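Local structure of transcriptional regulator, HTH_3 family (Vibrio cholerae, 1Y9Q) at residues T30-L41 and T55-L63; T110-M118 and Q160-T168. The protein probably acts as a dimeric DNA-binding transcriptional regulator, joining a helix-turn-helix region to a cupin domain that holds zinc and d-methionine. One frame throughout, in Å; residues are numbered along the deposited sequence.

Interaction 1. Residues T30-L41 and T55-L63; sequences TAQLTGVSKAML and TLWKIASGL. With MED (D-methionine), chain C.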
ATOM      1  N   THR A  30       4.217  20.378  -6.415  1.00 14.96           N
ATOM      2  CA  THR A  30       3.084  19.462  -6.429  1.00 15.19           C
ATOM      3  C   THR A  30       3.598  18.032  -6.275  1.00 14.60           C
ATOM      4  O   THR A  30       2.954  17.186  -5.655  1.00 16.24           O
ATOM      5  CB  THR A  30       2.282  19.604  -7.744  1.00 14.22           C
ATOM      6  OG1 THR A  30       1.825  20.959  -7.874  1.00 16.92           O
ATOM      7  CG2 THR A  30       1.076  18.677  -7.740  1.00 16.28           C
ATOM      8  N   ALA A  31       4.773  17.771  -6.829  1.00 16.10           N
ATOM      9  CA  ALA A  31       5.374  16.448  -6.725  1.00 17.53           C
ATOM     10  C   ALA A  31       5.673  16.143  -5.257  1.00 18.94           C
ATOM     11  O   ALA A  31       5.369  15.056  -4.764  1.00 19.63           O
ATOM     12  CB  ALA A  31       6.657  16.394  -7.549  1.00 17.69           C
ATOM     13  N   GLN A  32       6.251  17.113  -4.553  1.00 20.40           N
ATOM     14  CA  GLN A  32       6.590  16.931  -3.141  1.00 22.93           C
ATOM     15  C   GLN A  32       5.353  16.714  -2.276  1.00 21.84           C
ATOM     16  O   GLN A  32       5.355  15.882  -1.363  1.00 23.29           O
ATOM     17  CB  GLN A  32       7.366  18.145  -2.616  1.00 26.41           C
ATOM     18  CG  GLN A  32       8.674  18.403  -3.338  1.00 32.67           C
ATOM     19  CD  GLN A  32       9.590  17.192  -3.342  1.00 36.32           C
ATOM     20  OE1 GLN A  32       9.944  16.665  -2.287  1.00 37.72           O
ATOM     21  NE2 GLN A  32       9.979  16.746  -4.535  1.00 37.96           N
ATOM     22  N   LEU A  33       4.298  17.465  -2.569  1.00 19.57           N
ATOM     23  CA  LEU A  33       3.052  17.365  -1.819  1.00 18.98           C
ATOM     24  C   LEU A  33       2.331  16.034  -2.004  1.00 17.44           C
ATOM     25  O   LEU A  33       1.844  15.450  -1.037  1.00 18.46           O
ATOM     26  CB  LEU A  33       2.093  18.490  -2.227  1.00 17.95           C
ATOM     27  CG  LEU A  33       2.443  19.922  -1.823  1.00 20.22           C
ATOM     28  CD1 LEU A  33       1.480  20.886  -2.494  1.00 20.11           C
ATOM     29  CD2 LEU A  33       2.384  20.054  -0.304  1.00 20.12           C
ATOM     30  N   THR A  34       2.272  15.565  -3.246  1.00 16.07           N
ATOM     31  CA  THR A  34       1.559  14.334  -3.588  1.00 16.09           C
ATOM     32  C   THR A  34       2.340  13.027  -3.532  1.00 16.32           C
ATOM     33  O   THR A  34       1.744  11.959  -3.401  1.00 17.21           O
ATOM     34  CB  THR A  34       0.989  14.409  -5.009  1.00 15.71           C
ATOM     35  OG1 THR A  34       2.078  14.442  -5.938  1.00 13.96           O
ATOM     36  CG2 THR A  34       0.132  15.657  -5.190  1.00 17.39           C
ATOM     37  N   GLY A  35       3.657  13.094  -3.664  1.00 15.50           N
ATOM     38  CA  GLY A  35       4.439  11.875  -3.658  1.00 17.70           C
ATOM     39  C   GLY A  35       4.484  11.268  -5.049  1.00 18.90           C
ATOM     40  O   GLY A  35       5.024  10.180  -5.244  1.00 21.63           O
ATOM     41  N   VAL A  36       3.891  11.960  -6.017  1.00 18.32           N
ATOM     42  CA  VAL A  36       3.894  11.503  -7.405  1.00 18.74           C
ATOM     43  C   VAL A  36       5.039  12.250  -8.089  1.00 18.96           C
ATOM     44  O   VAL A  36       5.167  13.464  -7.928  1.00 18.86           O
ATOM     45  CB  VAL A  36       2.555  11.838  -8.107  1.00 18.75           C
ATOM     46  CG1 VAL A  36       2.606  11.406  -9.566  1.00 18.09           C
ATOM     47  CG2 VAL A  36       1.401  11.143  -7.380  1.00 18.39           C
ATOM     48  N   SER A  37       5.877  11.537  -8.840  1.00 19.71           N
ATOM     49  CA  SER A  37       7.016  12.179  -9.495  1.00 20.44           C
ATOM     50  C   SER A  37       6.614  13.356 -10.372  1.00 20.87           C
ATOM     51  O   SER A  37       5.537  13.359 -10.972  1.00 20.06           O
ATOM     52  CB  SER A  37       7.803  11.171 -10.345  1.00 23.08           C
ATOM     53  OG  SER A  37       7.100  10.794 -11.516  1.00 24.72           O
ATOM     54  N   LYS A  38       7.490  14.355 -10.440  1.00 19.68           N
ATOM     55  CA  LYS A  38       7.238  15.528 -11.265  1.00 21.72           C
ATOM     56  C   LYS A  38       7.111  15.077 -12.714  1.00 21.49           C
ATOM     57  O   LYS A  38       6.353  15.653 -13.499  1.00 20.27           O
ATOM     58  CB  LYS A  38       8.392  16.526 -11.149  1.00 23.95           C
ATOM     59  CG  LYS A  38       8.326  17.653 -12.170  1.00 28.14           C
ATOM     60  CD  LYS A  38       9.538  18.570 -12.080  1.00 31.37           C
ATOM     61  CE  LYS A  38       9.512  19.623 -13.184  1.00 34.80           C
ATOM     62  NZ  LYS A  38      10.709  20.518 -13.129  1.00 37.14           N
ATOM     63  N   ALA A  39       7.866  14.041 -13.061  1.00 20.55           N
ATOM     64  CA  ALA A  39       7.840  13.513 -14.416  1.00 21.74           C
ATOM     65  C   ALA A  39       6.441  13.011 -14.758  1.00 19.39           C
ATOM     66  O   ALA A  39       5.890  13.354 -15.803  1.00 18.40           O
ATOM     67  CB  ALA A  39       8.859  12.386 -14.560  1.00 21.85           C
HETATM   68  N   MSE A  40       5.865  12.202 -13.875  1.00 19.63           N
HETATM   69  CA  MSE A  40       4.532  11.669 -14.121  1.00 18.96           C
HETATM   70  C   MSE A  40       3.489  12.780 -14.152  1.00 17.36           C
HETATM   71  O   MSE A  40       2.598  12.774 -15.003  1.00 15.41           O
HETATM   72  CB  MSE A  40       4.159  10.637 -13.057  1.00 22.59           C
HETATM   73  CG  MSE A  40       2.825   9.964 -13.320  1.00 29.31           C
HETATM   74 SE   MSE A  40       2.524   8.476 -12.126  1.00 43.68          SE
HETATM   75  CE  MSE A  40       4.082   7.415 -12.611  1.00 34.55           C
ATOM     76  N   LEU A  41       3.596  13.731 -13.228  1.00 16.14           N
ATOM     77  CA  LEU A  41       2.656  14.851 -13.186  1.00 15.96           C
ATOM     78  C   LEU A  41       2.690  15.627 -14.504  1.00 16.49           C
ATOM     79  O   LEU A  41       1.654  16.063 -15.006  1.00 16.49           O
ATOM     80  CB  LEU A  41       2.992  15.788 -12.020  1.00 14.51           C
ATOM     81  CG  LEU A  41       2.794  15.218 -10.607  1.00 12.36           C
ATOM     82  CD1 LEU A  41       3.347  16.189  -9.574  1.00 12.89           C
ATOM     83  CD2 LEU A  41       1.320  14.967 -10.352  1.00 13.39           C
ATOM     84  N   THR A  55      -3.702   6.786  -8.248  1.00 15.70           N
ATOM     85  CA  THR A  55      -2.835   7.939  -8.458  1.00 15.60           C
ATOM     86  C   THR A  55      -3.646   9.224  -8.296  1.00 15.66           C
ATOM     87  O   THR A  55      -3.166  10.203  -7.717  1.00 14.41           O
ATOM     88  CB  THR A  55      -2.179   7.893  -9.852  1.00 17.33           C
ATOM     89  OG1 THR A  55      -1.286   6.774  -9.916  1.00 17.34           O
ATOM     90  CG2 THR A  55      -1.383   9.167 -10.110  1.00 17.46           C
ATOM     91  N   LEU A  56      -4.879   9.210  -8.806  1.00 15.73           N
ATOM     92  CA  LEU A  56      -5.770  10.362  -8.687  1.00 17.16           C
ATOM     93  C   LEU A  56      -5.971  10.729  -7.219  1.00 15.76           C
ATOM     94  O   LEU A  56      -5.905  11.902  -6.853  1.00 14.25           O
ATOM     95  CB  LEU A  56      -7.136  10.066  -9.309  1.00 19.89           C
ATOM     96  CG  LEU A  56      -7.352  10.402 -10.784  1.00 22.68           C
ATOM     97  CD1 LEU A  56      -6.332   9.683 -11.626  1.00 25.87           C
ATOM     98  CD2 LEU A  56      -8.763  10.014 -11.193  1.00 22.23           C
ATOM     99  N   TRP A  57      -6.238   9.733  -6.380  1.00 15.28           N
ATOM    100  CA  TRP A  57      -6.437  10.002  -4.959  1.00 13.91           C
ATOM    101  C   TRP A  57      -5.149  10.532  -4.340  1.00 14.43           C
ATOM    102  O   TRP A  57      -5.172  11.404  -3.472  1.00 15.40           O
ATOM    103  CB  TRP A  57      -6.884   8.741  -4.215  1.00 16.30           C
ATOM    104  CG  TRP A  57      -8.357   8.487  -4.314  1.00 15.97           C
ATOM    105  CD1 TRP A  57      -8.999   7.699  -5.227  1.00 15.71           C
ATOM    106  CD2 TRP A  57      -9.379   9.072  -3.498  1.00 15.16           C
ATOM    107  NE1 TRP A  57     -10.358   7.758  -5.031  1.00 18.38           N
ATOM    108  CE2 TRP A  57     -10.618   8.595  -3.977  1.00 17.00           C
ATOM    109  CE3 TRP A  57      -9.367   9.952  -2.409  1.00 13.35           C
ATOM    110  CZ2 TRP A  57     -11.837   8.972  -3.403  1.00 16.85           C
ATOM    111  CZ3 TRP A  57     -10.577  10.325  -1.838  1.00 13.76           C
ATOM    112  CH2 TRP A  57     -11.796   9.835  -2.336  1.00 15.30           C
ATOM    113  N   LYS A  58      -4.022  10.003  -4.794  1.00 14.28           N
ATOM    114  CA  LYS A  58      -2.739  10.435  -4.277  1.00 15.08           C
ATOM    115  C   LYS A  58      -2.536  11.921  -4.573  1.00 13.71           C
ATOM    116  O   LYS A  58      -2.095  12.682  -3.712  1.00 13.58           O
ATOM    117  CB  LYS A  58      -1.631   9.595  -4.907  1.00 19.06           C
ATOM    118  CG  LYS A  58      -0.311   9.673  -4.188  1.00 22.96           C
ATOM    119  CD  LYS A  58       0.605   8.545  -4.632  1.00 25.62           C
ATOM    120  CE  LYS A  58       1.934   8.624  -3.923  1.00 26.35           C
ATOM    121  NZ  LYS A  58       2.848   7.543  -4.367  1.00 29.14           N
ATOM    122  N   ILE A  59      -2.869  12.330  -5.792  1.00 12.60           N
ATOM    123  CA  ILE A  59      -2.721  13.721  -6.200  1.00 12.79           C
ATOM    124  C   ILE A  59      -3.706  14.617  -5.458  1.00 12.46           C
ATOM    125  O   ILE A  59      -3.322  15.658  -4.916  1.00 11.71           O
ATOM    126  CB  ILE A  59      -2.929  13.870  -7.723  1.00 13.30           C
ATOM    127  CG1 ILE A  59      -1.825  13.108  -8.467  1.00 13.53           C
ATOM    128  CG2 ILE A  59      -2.923  15.348  -8.115  1.00 15.34           C
ATOM    129  CD1 ILE A  59      -2.022  13.035  -9.973  1.00 13.10           C
ATOM    130  N   ALA A  60      -4.978  14.217  -5.435  1.00 11.59           N
ATOM    131  CA  ALA A  60      -5.999  14.996  -4.739  1.00 12.25           C
ATOM    132  C   ALA A  60      -5.593  15.201  -3.283  1.00 11.32           C
ATOM    133  O   ALA A  60      -5.696  16.306  -2.742  1.00 13.18           O
ATOM    134  CB  ALA A  60      -7.354  14.281  -4.814  1.00 12.24           C
ATOM    135  N   SER A  61      -5.111  14.136  -2.651  1.00 14.49           N
ATOM    136  CA  SER A  61      -4.700  14.209  -1.253  1.00 15.53           C
ATOM    137  C   SER A  61      -3.611  15.257  -1.036  1.00 15.98           C
ATOM    138  O   SER A  61      -3.680  16.050  -0.098  1.00 14.77           O
ATOM    139  CB  SER A  61      -4.211  12.838  -0.779  1.00 17.61           C
ATOM    140  OG  SER A  61      -5.262  11.884  -0.820  1.00 19.71           O
ATOM    141  N   GLY A  62      -2.612  15.264  -1.913  1.00 15.41           N
ATOM    142  CA  GLY A  62      -1.527  16.225  -1.789  1.00 16.38           C
ATOM    143  C   GLY A  62      -1.975  17.657  -2.009  1.00 17.02           C
ATOM    144  O   GLY A  62      -1.436  18.591  -1.410  1.00 17.60           O
ATOM    145  N   LEU A  63      -2.970  17.833  -2.870  1.00 15.57           N
ATOM    146  CA  LEU A  63      -3.500  19.162  -3.172  1.00 15.11           C
ATOM    147  C   LEU A  63      -4.597  19.549  -2.191  1.00 15.70           C
ATOM    148  O   LEU A  63      -5.108  20.667  -2.236  1.00 15.92           O
ATOM    149  CB  LEU A  63      -4.069  19.187  -4.591  1.00 14.51           C
ATOM    150  CG  LEU A  63      -3.083  18.959  -5.736  1.00 15.21           C
ATOM    151  CD1 LEU A  63      -3.841  18.798  -7.048  1.00 15.77           C
ATOM    152  CD2 LEU A  63      -2.116  20.135  -5.809  1.00 15.69           C
TER
HETATM  153  N   MED C 201     -11.419   5.987  -1.105  1.00 18.96           N
HETATM  154  CA  MED C 201     -11.178   5.537  -2.507  1.00 19.19           C
HETATM  155  C   MED C 201      -9.804   4.867  -2.639  1.00 18.93           C
HETATM  156  O   MED C 201      -9.028   4.737  -1.682  1.00 18.39           O
HETATM  157  CB  MED C 201     -12.318   4.583  -2.932  1.00 20.75           C
HETATM  158  CG  MED C 201     -12.333   3.994  -4.328  1.00 24.00           C
HETATM  159  SD  MED C 201     -12.642   5.393  -5.447  1.00 25.05           S
HETATM  160  CE  MED C 201     -14.241   5.906  -4.996  1.00 26.46           C
HETATM  161  OXT MED C 201      -9.443   4.443  -3.736  1.00 18.12           O
HETATM  162  O   HOH W   1      -0.496  12.103  -1.597  1.00 13.18           O
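While Thr34 and Gly62 bring the two helices together, the indole of Trp57, turned out from helix 55-63, packs on bound d-methionine: the ligand CA lies 3.3 Å above one face, offset toward the rim, and ligand SD approaches NE1. Phe67 stacks on the same indole. On the side facing helix 30-34, Gly62 suits a close crossing of helices 30-34 and 55-63 at 104°, since it has no side chain to hold Leu33 and Thr34 off; its CA comes within 3.5 Å of Leu33 O. Thr34, with chi1 66°, sets OG1 between backbone N and carbonyl carbon, where it donates to Thr30 O (2.9 Å) and accepts from Val36 N (3.1 Å) in an ST turn, while CG2 presses on Ile59 O. A water donates to both Thr34 O and Lys58 O, bridging the helices. The extended Lys58 lays its methylenes across Val36 CG2 and sends NZ to a salt bridge with Glu143 of the second subunit. Val36 CG2 meets Ile59 CG1 and Leu41 CD2 meets Ile59 CD1, each at 3.9 Å, branched side chains filling the interior. Ser37 N-caps helix 38-45, probably the recognition helix, completing a helix-turn-helix packed on a following helix, as in Cro/C1-type regulators.

Interaction 2. Residues T110-M118 and Q160-T168; sequences TLLDHHQQM and QPHGYAAVT. With ZN (zinc ion), chain B; MED (D-methionine), chain C.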
ATOM      1  N   THR A 110     -18.075  -1.159  -7.339  1.00 18.91           N
ATOM      2  CA  THR A 110     -18.225  -2.557  -7.730  1.00 20.48           C
ATOM      3  C   THR A 110     -16.858  -3.137  -8.072  1.00 20.63           C
ATOM      4  O   THR A 110     -16.181  -2.669  -8.990  1.00 21.47           O
ATOM      5  CB  THR A 110     -19.142  -2.715  -8.958  1.00 20.66           C
ATOM      6  OG1 THR A 110     -20.442  -2.204  -8.653  1.00 19.78           O
ATOM      7  CG2 THR A 110     -19.259  -4.189  -9.347  1.00 22.14           C
ATOM      8  N   LEU A 111     -16.451  -4.146  -7.313  1.00 20.98           N
ATOM      9  CA  LEU A 111     -15.177  -4.808  -7.525  1.00 21.74           C
ATOM     10  C   LEU A 111     -15.441  -6.111  -8.271  1.00 23.33           C
ATOM     11  O   LEU A 111     -16.366  -6.852  -7.927  1.00 21.94           O
ATOM     12  CB  LEU A 111     -14.506  -5.103  -6.181  1.00 22.03           C
ATOM     13  CG  LEU A 111     -14.031  -3.897  -5.374  1.00 22.21           C
ATOM     14  CD1 LEU A 111     -13.505  -4.351  -4.025  1.00 25.51           C
ATOM     15  CD2 LEU A 111     -12.951  -3.171  -6.152  1.00 24.35           C
ATOM     16  N   LEU A 112     -14.630  -6.390  -9.285  1.00 23.16           N
ATOM     17  CA  LEU A 112     -14.800  -7.602 -10.083  1.00 24.58           C
ATOM     18  C   LEU A 112     -13.541  -8.457 -10.122  1.00 24.37           C
ATOM     19  O   LEU A 112     -12.446  -7.996  -9.789  1.00 20.99           O
ATOM     20  CB  LEU A 112     -15.196  -7.237 -11.513  1.00 25.36           C
ATOM     21  CG  LEU A 112     -16.464  -6.408 -11.700  1.00 25.88           C
ATOM     22  CD1 LEU A 112     -16.597  -6.019 -13.167  1.00 28.00           C
ATOM     23  CD2 LEU A 112     -17.673  -7.190 -11.234  1.00 25.34           C
ATOM     24  N   ASP A 113     -13.717  -9.713 -10.523  1.00 24.71           N
ATOM     25  CA  ASP A 113     -12.615 -10.657 -10.634  1.00 27.72           C
ATOM     26  C   ASP A 113     -11.717 -10.589  -9.400  1.00 28.33           C
ATOM     27  O   ASP A 113     -10.495 -10.499  -9.516  1.00 27.37           O
ATOM     28  CB  ASP A 113     -11.807 -10.345 -11.896  1.00 30.18           C
ATOM     29  CG  ASP A 113     -10.960 -11.516 -12.352  1.00 33.36           C
ATOM     30  OD1 ASP A 113     -11.532 -12.602 -12.588  1.00 36.81           O
ATOM     31  OD2 ASP A 113      -9.729 -11.351 -12.479  1.00 33.78           O
ATOM     32  N   HIS A 114     -12.341 -10.645  -8.226  1.00 28.87           N
ATOM     33  CA  HIS A 114     -11.650 -10.575  -6.941  1.00 31.00           C
ATOM     34  C   HIS A 114     -10.509  -9.561  -6.925  1.00 30.69           C
ATOM     35  O   HIS A 114      -9.460  -9.785  -6.322  1.00 30.72           O
ATOM     36  CB  HIS A 114     -11.158 -11.971  -6.502  1.00 33.14           C
ATOM     37  CG  HIS A 114     -10.148 -12.597  -7.416  1.00 35.09           C
ATOM     38  ND1 HIS A 114      -8.832 -12.190  -7.468  1.00 37.19           N
ATOM     39  CD2 HIS A 114     -10.253 -13.639  -8.277  1.00 35.08           C
ATOM     40  CE1 HIS A 114      -8.168 -12.954  -8.319  1.00 36.28           C
ATOM     41  NE2 HIS A 114      -9.008 -13.841  -8.823  1.00 34.57           N
ATOM     42  N   HIS A 115     -10.737  -8.430  -7.584  1.00 31.17           N
ATOM     43  CA  HIS A 115      -9.747  -7.363  -7.653  1.00 31.98           C
ATOM     44  C   HIS A 115      -9.373  -6.846  -6.264  1.00 32.14           C
ATOM     45  O   HIS A 115     -10.208  -6.806  -5.356  1.00 29.74           O
ATOM     46  CB  HIS A 115     -10.286  -6.200  -8.487  1.00 32.98           C
ATOM     47  CG  HIS A 115      -9.374  -5.012  -8.528  1.00 36.63           C
ATOM     48  ND1 HIS A 115      -8.181  -5.011  -9.218  1.00 37.89           N
ATOM     49  CD2 HIS A 115      -9.468  -3.797  -7.936  1.00 38.01           C
ATOM     50  CE1 HIS A 115      -7.577  -3.846  -9.049  1.00 38.33           C
ATOM     51  NE2 HIS A 115      -8.336  -3.093  -8.275  1.00 37.67           N
ATOM     52  N   GLN A 116      -8.109  -6.463  -6.107  1.00 32.19           N
ATOM     53  CA  GLN A 116      -7.625  -5.913  -4.849  1.00 32.22           C
ATOM     54  C   GLN A 116      -7.123  -4.507  -5.149  1.00 32.47           C
ATOM     55  O   GLN A 116      -6.323  -4.306  -6.062  1.00 31.66           O
ATOM     56  CB  GLN A 116      -6.492  -6.759  -4.272  1.00 31.87           C
ATOM     57  CG  GLN A 116      -6.072  -6.309  -2.882  1.00 33.13           C
ATOM     58  CD  GLN A 116      -5.067  -7.235  -2.237  1.00 34.22           C
ATOM     59  OE1 GLN A 116      -5.249  -8.454  -2.218  1.00 35.40           O
ATOM     60  NE2 GLN A 116      -4.001  -6.661  -1.691  1.00 34.90           N
ATOM     61  N   GLN A 117      -7.605  -3.539  -4.377  1.00 32.15           N
ATOM     62  CA  GLN A 117      -7.248  -2.140  -4.569  1.00 32.27           C
ATOM     63  C   GLN A 117      -6.525  -1.558  -3.358  1.00 31.61           C
ATOM     64  O   GLN A 117      -7.135  -1.361  -2.309  1.00 31.55           O
ATOM     65  CB  GLN A 117      -8.529  -1.339  -4.834  1.00 33.18           C
ATOM     66  CG  GLN A 117      -8.353   0.132  -5.143  1.00 34.92           C
ATOM     67  CD  GLN A 117      -7.701   0.367  -6.480  1.00 35.27           C
ATOM     68  OE1 GLN A 117      -7.806  -0.456  -7.394  1.00 34.63           O
ATOM     69  NE2 GLN A 117      -7.033   1.502  -6.614  1.00 32.73           N
HETATM   70  N   MSE A 118      -5.225  -1.307  -3.485  1.00 30.16           N
HETATM   71  CA  MSE A 118      -4.475  -0.698  -2.388  1.00 30.23           C
HETATM   72  C   MSE A 118      -4.422   0.806  -2.638  1.00 27.42           C
HETATM   73  O   MSE A 118      -4.313   1.248  -3.781  1.00 24.98           O
HETATM   74  CB  MSE A 118      -3.055  -1.254  -2.306  1.00 35.98           C
HETATM   75  CG  MSE A 118      -2.997  -2.749  -2.029  1.00 42.94           C
HETATM   76 SE   MSE A 118      -4.063  -3.264  -0.508  1.00 54.82          SE
HETATM   77  CE  MSE A 118      -3.039  -2.357   0.860  1.00 48.31           C
ATOM     78  N   GLN A 160      -3.954   6.798   6.070  1.00 17.74           N
ATOM     79  CA  GLN A 160      -2.969   5.750   6.309  1.00 17.93           C
ATOM     80  C   GLN A 160      -3.087   4.776   5.151  1.00 18.67           C
ATOM     81  O   GLN A 160      -4.088   4.787   4.428  1.00 18.71           O
ATOM     82  CB  GLN A 160      -3.278   5.002   7.610  1.00 19.39           C
ATOM     83  CG  GLN A 160      -4.602   4.236   7.580  1.00 17.15           C
ATOM     84  CD  GLN A 160      -4.800   3.374   8.811  1.00 18.73           C
ATOM     85  OE1 GLN A 160      -3.967   2.524   9.120  1.00 18.05           O
ATOM     86  NE2 GLN A 160      -5.907   3.589   9.521  1.00 16.53           N
ATOM     87  N   PRO A 161      -2.067   3.928   4.946  1.00 18.16           N
ATOM     88  CA  PRO A 161      -2.165   2.973   3.843  1.00 17.61           C
ATOM     89  C   PRO A 161      -3.407   2.130   4.090  1.00 16.15           C
ATOM     90  O   PRO A 161      -3.631   1.661   5.208  1.00 16.97           O
ATOM     91  CB  PRO A 161      -0.878   2.157   3.979  1.00 19.91           C
ATOM     92  CG  PRO A 161       0.088   3.160   4.534  1.00 19.99           C
ATOM     93  CD  PRO A 161      -0.748   3.841   5.598  1.00 18.37           C
ATOM     94  N   HIS A 162      -4.230   1.970   3.065  1.00 16.18           N
ATOM     95  CA  HIS A 162      -5.439   1.166   3.202  1.00 16.91           C
ATOM     96  C   HIS A 162      -5.742   0.477   1.890  1.00 15.58           C
ATOM     97  O   HIS A 162      -5.002   0.628   0.921  1.00 16.58           O
ATOM     98  CB  HIS A 162      -6.641   2.021   3.663  1.00 15.33           C
ATOM     99  CG  HIS A 162      -7.017   3.131   2.728  1.00 15.25           C
ATOM    100  ND1 HIS A 162      -6.259   4.270   2.574  1.00 14.05           N
ATOM    101  CD2 HIS A 162      -8.108   3.297   1.935  1.00 14.91           C
ATOM    102  CE1 HIS A 162      -6.863   5.091   1.730  1.00 15.70           C
ATOM    103  NE2 HIS A 162      -7.986   4.522   1.328  1.00 15.93           N
ATOM    104  N   GLY A 163      -6.817  -0.299   1.859  1.00 16.62           N
ATOM    105  CA  GLY A 163      -7.153  -0.990   0.630  1.00 15.60           C
ATOM    106  C   GLY A 163      -8.481  -1.706   0.694  1.00 16.84           C
ATOM    107  O   GLY A 163      -9.087  -1.813   1.760  1.00 15.50           O
ATOM    108  N   TYR A 164      -8.928  -2.194  -0.458  1.00 16.97           N
ATOM    109  CA  TYR A 164     -10.197  -2.904  -0.567  1.00 18.30           C
ATOM    110  C   TYR A 164      -9.990  -4.117  -1.455  1.00 18.82           C
ATOM    111  O   TYR A 164      -9.255  -4.048  -2.435  1.00 19.80           O
ATOM    112  CB  TYR A 164     -11.252  -2.009  -1.208  1.00 18.65           C
ATOM    113  CG  TYR A 164     -11.148  -0.562  -0.803  1.00 17.54           C
ATOM    114  CD1 TYR A 164     -10.181   0.271  -1.366  1.00 18.92           C
ATOM    115  CD2 TYR A 164     -11.999  -0.029   0.161  1.00 17.11           C
ATOM    116  CE1 TYR A 164     -10.065   1.602  -0.979  1.00 16.24           C
ATOM    117  CE2 TYR A 164     -11.890   1.300   0.557  1.00 14.36           C
ATOM    118  CZ  TYR A 164     -10.921   2.106  -0.017  1.00 15.25           C
ATOM    119  OH  TYR A 164     -10.811   3.410   0.382  1.00 12.46           O
ATOM    120  N   ALA A 165     -10.643  -5.224  -1.120  1.00 18.30           N
ATOM    121  CA  ALA A 165     -10.512  -6.428  -1.923  1.00 19.49           C
ATOM    122  C   ALA A 165     -11.795  -7.247  -1.925  1.00 18.52           C
ATOM    123  O   ALA A 165     -12.429  -7.438  -0.888  1.00 18.73           O
ATOM    124  CB  ALA A 165      -9.356  -7.278  -1.406  1.00 19.30           C
ATOM    125  N   ALA A 166     -12.176  -7.718  -3.104  1.00 19.06           N
ATOM    126  CA  ALA A 166     -13.363  -8.548  -3.235  1.00 19.85           C
ATOM    127  C   ALA A 166     -12.894  -9.971  -2.961  1.00 21.88           C
ATOM    128  O   ALA A 166     -11.930 -10.432  -3.577  1.00 23.56           O
ATOM    129  CB  ALA A 166     -13.925  -8.437  -4.641  1.00 17.40           C
ATOM    130  N   VAL A 167     -13.541 -10.655  -2.022  1.00 21.37           N
ATOM    131  CA  VAL A 167     -13.161 -12.026  -1.706  1.00 22.20           C
ATOM    132  C   VAL A 167     -13.952 -12.945  -2.633  1.00 22.85           C
ATOM    133  O   VAL A 167     -13.425 -13.944  -3.132  1.00 21.73           O
ATOM    134  CB  VAL A 167     -13.442 -12.369  -0.235  1.00 23.45           C
ATOM    135  CG1 VAL A 167     -12.845 -13.725   0.099  1.00 24.06           C
ATOM    136  CG2 VAL A 167     -12.837 -11.298   0.665  1.00 26.07           C
ATOM    137  N   THR A 168     -15.222 -12.614  -2.845  1.00 20.63           N
ATOM    138  CA  THR A 168     -16.040 -13.364  -3.785  1.00 20.84           C
ATOM    139  C   THR A 168     -15.635 -12.702  -5.095  1.00 23.00           C
ATOM    140  O   THR A 168     -15.087 -11.597  -5.072  1.00 23.13           O
ATOM    141  CB  THR A 168     -17.548 -13.160  -3.530  1.00 20.89           C
ATOM    142  OG1 THR A 168     -17.816 -11.770  -3.300  1.00 20.39           O
ATOM    143  CG2 THR A 168     -17.994 -13.968  -2.323  1.00 19.23           C
TER
HETATM  144 ZN    ZN B 202      -9.734   5.327   0.184  1.00 16.80          ZN
HETATM  145  N   MED C 201     -11.419   5.987  -1.105  1.00 18.96           N
HETATM  146  CA  MED C 201     -11.178   5.537  -2.507  1.00 19.19           C
HETATM  147  C   MED C 201      -9.804   4.867  -2.639  1.00 18.93           C
HETATM  148  O   MED C 201      -9.028   4.737  -1.682  1.00 18.39           O
HETATM  149  CB  MED C 201     -12.318   4.583  -2.932  1.00 20.75           C
HETATM  150  CG  MED C 201     -12.333   3.994  -4.328  1.00 24.00           C
HETATM  151  SD  MED C 201     -12.642   5.393  -5.447  1.00 25.05           S
HETATM  152  CE  MED C 201     -14.241   5.906  -4.996  1.00 26.46           C
HETATM  153  OXT MED C 201      -9.443   4.443  -3.736  1.00 18.12           O
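In this cupin domain, the antiparallel pairing of strands 116-118 and 162-166 joins Gln117 to Tyr164, whose ring reaches into the metal site. The two residues form a hydrogen-bonded pair: Gln117 N gives a nearly straight bond to Tyr164 O (2.6 Å), and Tyr164 N returns one to Gln117 O (2.7 Å). A further bond, Ala166 N to His115 O, continues the register. With its backbone so fixed, Tyr164 presents OH to the zinc ion at 2.2 Å, the metal lying in the ring plane; His162 adds NE2 at 2.2 Å. His122 and Glu128, together with N and O of d-methionine, complete the six ligands of this cupin metal centre. His162 ND1 donates to Gln160 O, which restrains the ring's rotation and keeps NE2 turned to the metal. Gln117, bent at chi2 (69°), brings OE1 into line with His115 NE2 (2.8 Å), the acceptor lying in the imidazole plane. Gly163 has no side chain, and SE of selenomethionine Met118 packs against its CA at 4.0 Å. Small Ala166 likewise suits a close fit, its CB 3.7 Å from Leu111 CB, whereas on the sheet face of Gln116 and Met118 the same two residues of the second subunit pack against them.

In the fold
Interaction 1 joins helices of the helix-turn-helix region and interaction 2 pairs strands of the cupin domain; no element is shared, and their centres lie about 22 Å apart. Both are partly buried, yet they differ in chemistry. The 30-41 and 55-63 segments make no direct hydrogen bond and rely on apolar packing, a glycine crossing and a bridging water, whereas 110-118 and 160-168 are tied by main-chain bonds. Bound d-methionine is touched from both: an aromatic face meets it in interaction 1, and in interaction 2 it shares the zinc ion with His162 and Tyr164. The second subunit also reaches both: through a salt bridge at the helices, and through like residues packing together at the strands.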